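Local coordinates for putative protein (Neisseria meningitidis, PDB 2O3G) that is of unknown function but belongs to a family of membrane proteins tentatively assigned flavin adenine dinucleotide binding, this part being its transporter-associated domain, at residues P60-E74 against E77-L91. Sequence-based numbering, arbitrary orientation.
With EDO (1,2-ethanediol), chain B; EDO (1,2-ethanediol), chain C.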
loop_
_atom_site.group_PDB
_atom_site.type_symbol
_atom_site.label_atom_id
_atom_site.label_comp_id
_atom_site.label_asym_id
_atom_site.label_seq_id
_atom_site.Cartn_x
_atom_site.Cartn_y
_atom_site.Cartn_z
ATOM N N PRO A 60 8.398 2.799 -6.628
ATOM C CA PRO A 60 8.059 4.022 -5.962
ATOM C C PRO A 60 9.219 4.581 -5.139
ATOM O O PRO A 60 9.813 3.882 -4.361
ATOM C CB PRO A 60 6.895 3.589 -5.078
ATOM C CG PRO A 60 7.167 2.196 -4.764
ATOM C CD PRO A 60 7.714 1.639 -6.022
ATOM N N ASP A 61 9.532 5.853 -5.306
ATOM C CA ASP A 61 10.414 6.522 -4.356
ATOM C C ASP A 61 9.717 6.833 -3.067
ATOM O O ASP A 61 8.503 6.778 -2.975
ATOM C CB ASP A 61 10.820 7.865 -4.919
ATOM C CG ASP A 61 11.721 7.716 -6.091
ATOM O OD1 ASP A 61 12.618 6.831 -5.959
ATOM O OD2 ASP A 61 11.524 8.434 -7.130
ATOM N N VAL A 62 10.483 7.256 -2.081
ATOM C CA VAL A 62 9.892 7.819 -0.895
ATOM C C VAL A 62 9.000 8.998 -1.307
ATOM O O VAL A 62 9.302 9.738 -2.274
ATOM C CB VAL A 62 10.949 8.216 0.090
ATOM C CG1 VAL A 62 10.298 9.000 1.192
ATOM C CG2 VAL A 62 11.641 6.951 0.628
ATOM N N GLY A 63 7.851 9.105 -0.639
ATOM C CA GLY A 63 6.909 10.159 -0.970
ATOM C C GLY A 63 6.176 10.021 -2.293
ATOM O O GLY A 63 5.410 10.918 -2.685
ATOM N N ASP A 64 6.394 8.911 -3.002
ATOM C CA ASP A 64 5.384 8.457 -3.995
ATOM C C ASP A 64 4.201 7.803 -3.268
ATOM O O ASP A 64 4.332 7.277 -2.123
ATOM C CB ASP A 64 5.983 7.484 -5.037
ATOM C CG ASP A 64 6.914 8.177 -6.063
ATOM O OD1 ASP A 64 7.324 7.514 -7.064
ATOM O OD2 ASP A 64 7.259 9.369 -5.866
ATOM N N PHE A 65 3.045 7.828 -3.922
ATOM C CA PHE A 65 1.865 7.308 -3.236
ATOM C C PHE A 65 0.910 6.788 -4.256
ATOM O O PHE A 65 0.970 7.133 -5.417
ATOM C CB PHE A 65 1.193 8.418 -2.430
ATOM C CG PHE A 65 0.754 9.551 -3.283
ATOM C CD1 PHE A 65 1.633 10.605 -3.573
ATOM C CD2 PHE A 65 -0.503 9.544 -3.862
ATOM C CE1 PHE A 65 1.284 11.644 -4.476
ATOM C CE2 PHE A 65 -0.900 10.573 -4.737
ATOM C CZ PHE A 65 0.007 11.631 -5.054
ATOM N N ALA A 66 -0.018 5.973 -3.835
ATOM C CA ALA A 66 -0.975 5.467 -4.777
ATOM C C ALA A 66 -2.257 5.655 -4.150
ATOM O O ALA A 66 -2.382 5.321 -2.949
ATOM C CB ALA A 66 -0.751 3.952 -4.998
ATOM N N ASP A 67 -3.242 6.081 -4.919
ATOM C CA ASP A 67 -4.642 6.151 -4.374
ATOM C C ASP A 67 -5.466 4.942 -4.745
ATOM O O ASP A 67 -5.483 4.586 -5.916
ATOM C CB ASP A 67 -5.381 7.412 -4.886
ATOM C CG ASP A 67 -4.729 8.756 -4.366
ATOM O OD1 ASP A 67 -5.192 9.855 -4.763
ATOM O OD2 ASP A 67 -3.803 8.725 -3.512
ATOM N N PHE A 68 -6.200 4.366 -3.784
ATOM C CA PHE A 68 -6.913 3.153 -4.000
ATOM C C PHE A 68 -8.224 3.068 -3.178
ATOM O O PHE A 68 -8.171 3.078 -1.972
ATOM C CB PHE A 68 -5.917 2.055 -3.550
ATOM C CG PHE A 68 -6.409 0.608 -3.667
ATOM C CD1 PHE A 68 -6.202 -0.117 -4.842
ATOM C CD2 PHE A 68 -6.988 -0.017 -2.578
ATOM C CE1 PHE A 68 -6.670 -1.495 -4.979
ATOM C CE2 PHE A 68 -7.407 -1.405 -2.650
ATOM C CZ PHE A 68 -7.234 -2.125 -3.865
ATOM N N HIS A 69 -9.384 2.919 -3.813
ATOM C CA HIS A 69 -10.621 2.789 -3.106
ATOM C C HIS A 69 -10.798 3.707 -1.917
ATOM O O HIS A 69 -11.245 3.253 -0.849
ATOM C CB HIS A 69 -10.863 1.378 -2.626
ATOM C CG HIS A 69 -11.374 0.478 -3.694
ATOM N ND1 HIS A 69 -10.565 0.023 -4.736
ATOM C CD2 HIS A 69 -12.613 -0.010 -3.928
ATOM C CE1 HIS A 69 -11.268 -0.741 -5.547
ATOM N NE2 HIS A 69 -12.507 -0.794 -5.069
ATOM N N GLY A 70 -10.508 4.999 -2.108
ATOM C CA GLY A 70 -10.804 5.969 -1.077
ATOM C C GLY A 70 -9.676 6.200 -0.073
ATOM O O GLY A 70 -9.877 6.906 0.893
ATOM N N TRP A 71 -8.529 5.559 -0.268
ATOM C CA TRP A 71 -7.399 5.741 0.601
ATOM C C TRP A 71 -6.155 6.061 -0.228
ATOM O O TRP A 71 -6.135 5.813 -1.438
ATOM C CB TRP A 71 -7.146 4.501 1.352
ATOM C CG TRP A 71 -8.245 3.996 2.125
ATOM C CD1 TRP A 71 -9.252 3.285 1.681
ATOM C CD2 TRP A 71 -8.387 4.050 3.557
ATOM N NE1 TRP A 71 -10.096 2.902 2.737
ATOM C CE2 TRP A 71 -9.575 3.381 3.889
ATOM C CE3 TRP A 71 -7.677 4.693 4.571
ATOM C CZ2 TRP A 71 -10.039 3.274 5.177
ATOM C CZ3 TRP A 71 -8.129 4.560 5.888
ATOM C CH2 TRP A 71 -9.301 3.859 6.177
ATOM N N ARG A 72 -5.147 6.638 0.425
ATOM C CA ARG A 72 -3.837 6.991 -0.163
ATOM C C ARG A 72 -2.749 6.191 0.523
ATOM O O ARG A 72 -2.798 5.932 1.736
ATOM C CB ARG A 72 -3.571 8.426 0.114
ATOM C CG ARG A 72 -2.309 8.905 -0.428
ATOM C CD ARG A 72 -2.412 10.382 -0.626
ATOM N NE ARG A 72 -2.909 10.637 -1.954
ATOM C CZ ARG A 72 -3.087 11.839 -2.507
ATOM N NH1 ARG A 72 -2.769 12.958 -1.864
ATOM N NH2 ARG A 72 -3.580 11.905 -3.731
ATOM N N PHE A 73 -1.779 5.743 -0.247
ATOM C CA PHE A 73 -0.750 4.873 0.317
ATOM C C PHE A 73 0.516 5.488 -0.063
ATOM O O PHE A 73 0.721 5.755 -1.238
ATOM C CB PHE A 73 -0.874 3.534 -0.305
ATOM C CG PHE A 73 -2.075 2.787 0.177
ATOM C CD1 PHE A 73 -1.986 1.965 1.244
ATOM C CD2 PHE A 73 -3.300 2.938 -0.451
ATOM C CE1 PHE A 73 -3.119 1.234 1.657
ATOM C CE2 PHE A 73 -4.386 2.204 -0.034
ATOM C CZ PHE A 73 -4.291 1.360 1.032
ATOM N N GLU A 74 1.341 5.822 0.917
ATOM C CA GLU A 74 2.509 6.647 0.583
ATOM C C GLU A 74 3.749 6.059 1.141
ATOM O O GLU A 74 3.800 5.663 2.304
ATOM C CB GLU A 74 2.351 8.045 1.142
ATOM C CG GLU A 74 3.491 8.997 0.763
ATOM C CD GLU A 74 3.380 10.370 1.433
ATOM O OE1 GLU A 74 2.495 10.571 2.320
ATOM O OE2 GLU A 74 4.173 11.262 1.066
ATOM N N GLU A 77 9.299 5.227 4.203
ATOM C CA GLU A 77 10.623 4.661 4.238
ATOM C C GLU A 77 10.835 3.501 3.201
ATOM O O GLU A 77 10.076 2.525 3.143
ATOM C CB GLU A 77 10.845 4.212 5.657
ATOM C CG GLU A 77 12.232 4.116 6.097
ATOM C CD GLU A 77 12.271 3.193 7.270
ATOM O OE1 GLU A 77 11.227 3.127 7.978
ATOM O OE2 GLU A 77 13.311 2.515 7.479
ATOM N N LYS A 78 11.866 3.650 2.367
ATOM C CA LYS A 78 12.472 2.537 1.632
ATOM C C LYS A 78 13.694 2.068 2.405
ATOM O O LYS A 78 14.568 2.895 2.772
ATOM C CB LYS A 78 12.941 3.009 0.280
ATOM C CG LYS A 78 11.875 3.593 -0.560
ATOM C CD LYS A 78 11.597 2.689 -1.704
ATOM C CE LYS A 78 12.813 2.595 -2.573
ATOM N NZ LYS A 78 12.345 2.669 -3.948
ATOM N N GLU A 79 13.746 0.762 2.680
ATOM C CA GLU A 79 15.000 0.057 3.016
ATOM C C GLU A 79 15.557 -0.606 1.757
ATOM O O GLU A 79 15.155 -1.718 1.357
ATOM C CB GLU A 79 14.800 -1.001 4.089
ATOM C CG GLU A 79 16.098 -1.733 4.424
ATOM C CD GLU A 79 17.008 -0.953 5.414
ATOM O OE1 GLU A 79 17.941 -1.627 5.961
ATOM O OE2 GLU A 79 16.772 0.296 5.655
ATOM N N GLY A 80 16.480 0.097 1.128
ATOM C CA GLY A 80 17.078 -0.438 -0.043
ATOM C C GLY A 80 16.067 -0.371 -1.146
ATOM O O GLY A 80 15.656 0.709 -1.621
ATOM N N GLN A 81 15.662 -1.522 -1.616
ATOM C CA GLN A 81 14.767 -1.460 -2.750
ATOM C C GLN A 81 13.410 -1.956 -2.270
ATOM O O GLN A 81 12.501 -2.025 -3.041
ATOM C CB GLN A 81 15.349 -2.235 -3.941
ATOM C CG GLN A 81 14.802 -1.826 -5.275
ATOM C CD GLN A 81 15.439 -0.623 -5.873
ATOM O OE1 GLN A 81 14.769 0.170 -6.569
ATOM N NE2 GLN A 81 16.747 -0.459 -5.636
ATOM N N ARG A 82 13.303 -2.264 -0.984
ATOM C CA ARG A 82 12.095 -2.729 -0.382
ATOM C C ARG A 82 11.369 -1.487 0.106
ATOM O O ARG A 82 12.013 -0.540 0.580
ATOM C CB ARG A 82 12.409 -3.622 0.826
ATOM C CG ARG A 82 11.181 -4.280 1.459
ATOM C CD ARG A 82 11.503 -5.272 2.588
ATOM N NE ARG A 82 12.459 -4.699 3.556
ATOM C CZ ARG A 82 13.782 -4.972 3.624
ATOM N NH1 ARG A 82 14.536 -4.387 4.565
ATOM N NH2 ARG A 82 14.372 -5.842 2.782
ATOM N N ILE A 83 10.031 -1.502 -0.002
ATOM C CA ILE A 83 9.176 -0.471 0.579
ATOM C C ILE A 83 9.015 -0.894 1.996
ATOM O O ILE A 83 8.385 -1.896 2.317
ATOM C CB ILE A 83 7.821 -0.448 -0.085
ATOM C CG1 ILE A 83 7.941 0.034 -1.523
ATOM C CG2 ILE A 83 6.962 0.555 0.541
ATOM C CD1 ILE A 83 6.836 -0.536 -2.419
ATOM N N GLU A 84 9.608 -0.119 2.883
ATOM C CA GLU A 84 9.665 -0.521 4.270
ATOM C C GLU A 84 8.395 -0.121 5.073
ATOM O O GLU A 84 7.815 -0.962 5.830
ATOM C CB GLU A 84 10.983 0.034 4.885
ATOM C CG GLU A 84 11.281 -0.446 6.338
ATOM C CD GLU A 84 11.920 -1.827 6.369
ATOM O OE1 GLU A 84 12.889 -2.060 7.176
ATOM O OE2 GLU A 84 11.475 -2.677 5.555
ATOM N N ARG A 85 7.994 1.161 4.911
ATOM C CA ARG A 85 6.839 1.781 5.639
ATOM C C ARG A 85 5.968 2.564 4.721
ATOM O O ARG A 85 6.470 3.412 3.910
ATOM C CB ARG A 85 7.297 2.817 6.682
ATOM C CG ARG A 85 7.809 2.241 7.891
ATOM C CD ARG A 85 6.963 2.503 9.082
ATOM N NE ARG A 85 6.993 1.224 9.773
ATOM C CZ ARG A 85 6.077 0.792 10.623
ATOM N NH1 ARG A 85 6.234 -0.418 11.152
ATOM N NH2 ARG A 85 5.032 1.555 10.952
ATOM N N VAL A 86 4.669 2.335 4.884
ATOM C CA VAL A 86 3.739 3.186 4.161
ATOM C C VAL A 86 2.733 3.876 5.086
ATOM O O VAL A 86 2.347 3.344 6.165
ATOM C CB VAL A 86 3.174 2.491 2.863
ATOM C CG1 VAL A 86 3.474 1.052 2.881
ATOM C CG2 VAL A 86 1.693 2.712 2.700
ATOM N N LYS A 87 2.406 5.104 4.714
ATOM C CA LYS A 87 1.474 5.959 5.494
ATOM C C LYS A 87 0.099 5.931 4.807
ATOM O O LYS A 87 -0.017 6.329 3.638
ATOM C CB LYS A 87 1.979 7.433 5.527
ATOM C CG LYS A 87 1.185 8.393 6.494
ATOM C CD LYS A 87 1.399 9.926 6.333
ATOM C CE LYS A 87 1.032 10.673 7.687
ATOM N NZ LYS A 87 1.169 9.858 9.077
ATOM N N ILE A 88 -0.913 5.427 5.522
ATOM C CA ILE A 88 -2.266 5.420 5.011
ATOM C C ILE A 88 -3.014 6.695 5.452
ATOM O O ILE A 88 -3.218 6.931 6.721
ATOM C CB ILE A 88 -3.126 4.351 5.620
ATOM C CG1 ILE A 88 -2.501 2.970 5.832
ATOM C CG2 ILE A 88 -4.187 4.163 4.713
ATOM C CD1 ILE A 88 -2.021 2.259 4.643
ATOM N N THR A 89 -3.434 7.505 4.466
ATOM C CA THR A 89 -4.480 8.500 4.704
ATOM C C THR A 89 -5.877 8.333 3.954
ATOM O O THR A 89 -6.038 7.392 3.155
ATOM C CB THR A 89 -3.938 9.907 4.603
ATOM O OG1 THR A 89 -3.532 10.249 3.266
ATOM C CG2 THR A 89 -2.793 10.114 5.611
ATOM N N LYS A 90 -6.877 9.226 4.221
ATOM C CA LYS A 90 -8.216 9.206 3.567
ATOM C C LYS A 90 -8.386 10.129 2.319
ATOM O O LYS A 90 -7.875 11.254 2.285
ATOM C CB LYS A 90 -9.281 9.495 4.576
ATOM C CG LYS A 90 -10.022 8.304 5.010
ATOM C CD LYS A 90 -11.112 8.241 4.118
ATOM C CE LYS A 90 -11.775 6.898 4.001
ATOM N NZ LYS A 90 -12.392 7.170 2.626
ATOM N N LEU A 91 -9.017 9.686 1.239
ATOM C CA LEU A 91 -9.154 10.624 0.175
ATOM C C LEU A 91 -10.445 11.409 0.448
ATOM O O LEU A 91 -11.291 10.856 1.222
ATOM C CB LEU A 91 -9.136 9.932 -1.155
ATOM C CG LEU A 91 -7.773 10.017 -1.813
ATOM C CD1 LEU A 91 -6.911 10.968 -1.084
ATOM C CD2 LEU A 91 -7.178 8.699 -1.761
HETATM C C1 EDO B . 16.181 -5.797 -2.137
HETATM O O1 EDO B . 16.397 -4.384 -2.252
HETATM C C2 EDO B . 14.769 -5.953 -1.487
HETATM O O2 EDO B . 14.781 -6.601 -0.167
HETATM C C1 EDO C . -9.588 3.237 -7.831
HETATM O O1 EDO C . -9.472 3.390 -6.406
HETATM C C2 EDO C . -9.409 1.744 -8.112
HETATM O O2 EDO C . -8.086 1.594 -8.614
#
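Strand 71-74 pairs antiparallel with the far end of strand 82-90, the two middle strands of the four-stranded antiparallel sheet in this transporter-associated (CorC_HlyC) domain. They are the arms of a beta hairpin, strand 71-79 running on through a type II' turn at E79-R82 into strand 82-90; a classic bulge, with E84 and R85 both opposite E77, interrupts its regular pairing. R72 with T89 and E74 with K87 are the hydrogen-bonded pairs, each joined by two backbone N-H to O bonds, and W71 with K90 and F73 with I88 the non-hydrogen-bonded ones.

The face carrying F73 and I88 turns inward, where V48 of helix 48-56 covers F73 and V86. I88 splits its branches between two rings: CD1 lies against F73 CE1, while CG2 meets W71 CE3 at 3.5 Å. V86 CG2 comes to the edge of the F73 ring instead. Farther out, K90 bends at chi2 (-91°) and lays CE over one face of the W71 indole, 4.2 Å from the centroid of its six-membered ring, which makes a CH-pi contact; NZ adds a cation-pi interaction with the five-membered ring.

On the other face, R72 holds D67 of the neighbouring strand side-on, NE to OD2 and NH2 to OD1, both on syn lone pairs. L91 CD1 sits over one face of that guanidinium. Near the other end of the hairpin, K78 NZ donates to P60 O at 2.8 Å, and P60 CG packs on I83 CD1. At the 68-71 turn, G70 O takes two hydrogen bonds from opposite faces of its carbonyl plane, K90 NZ at 3.1 Å and L91 N at 2.9 Å.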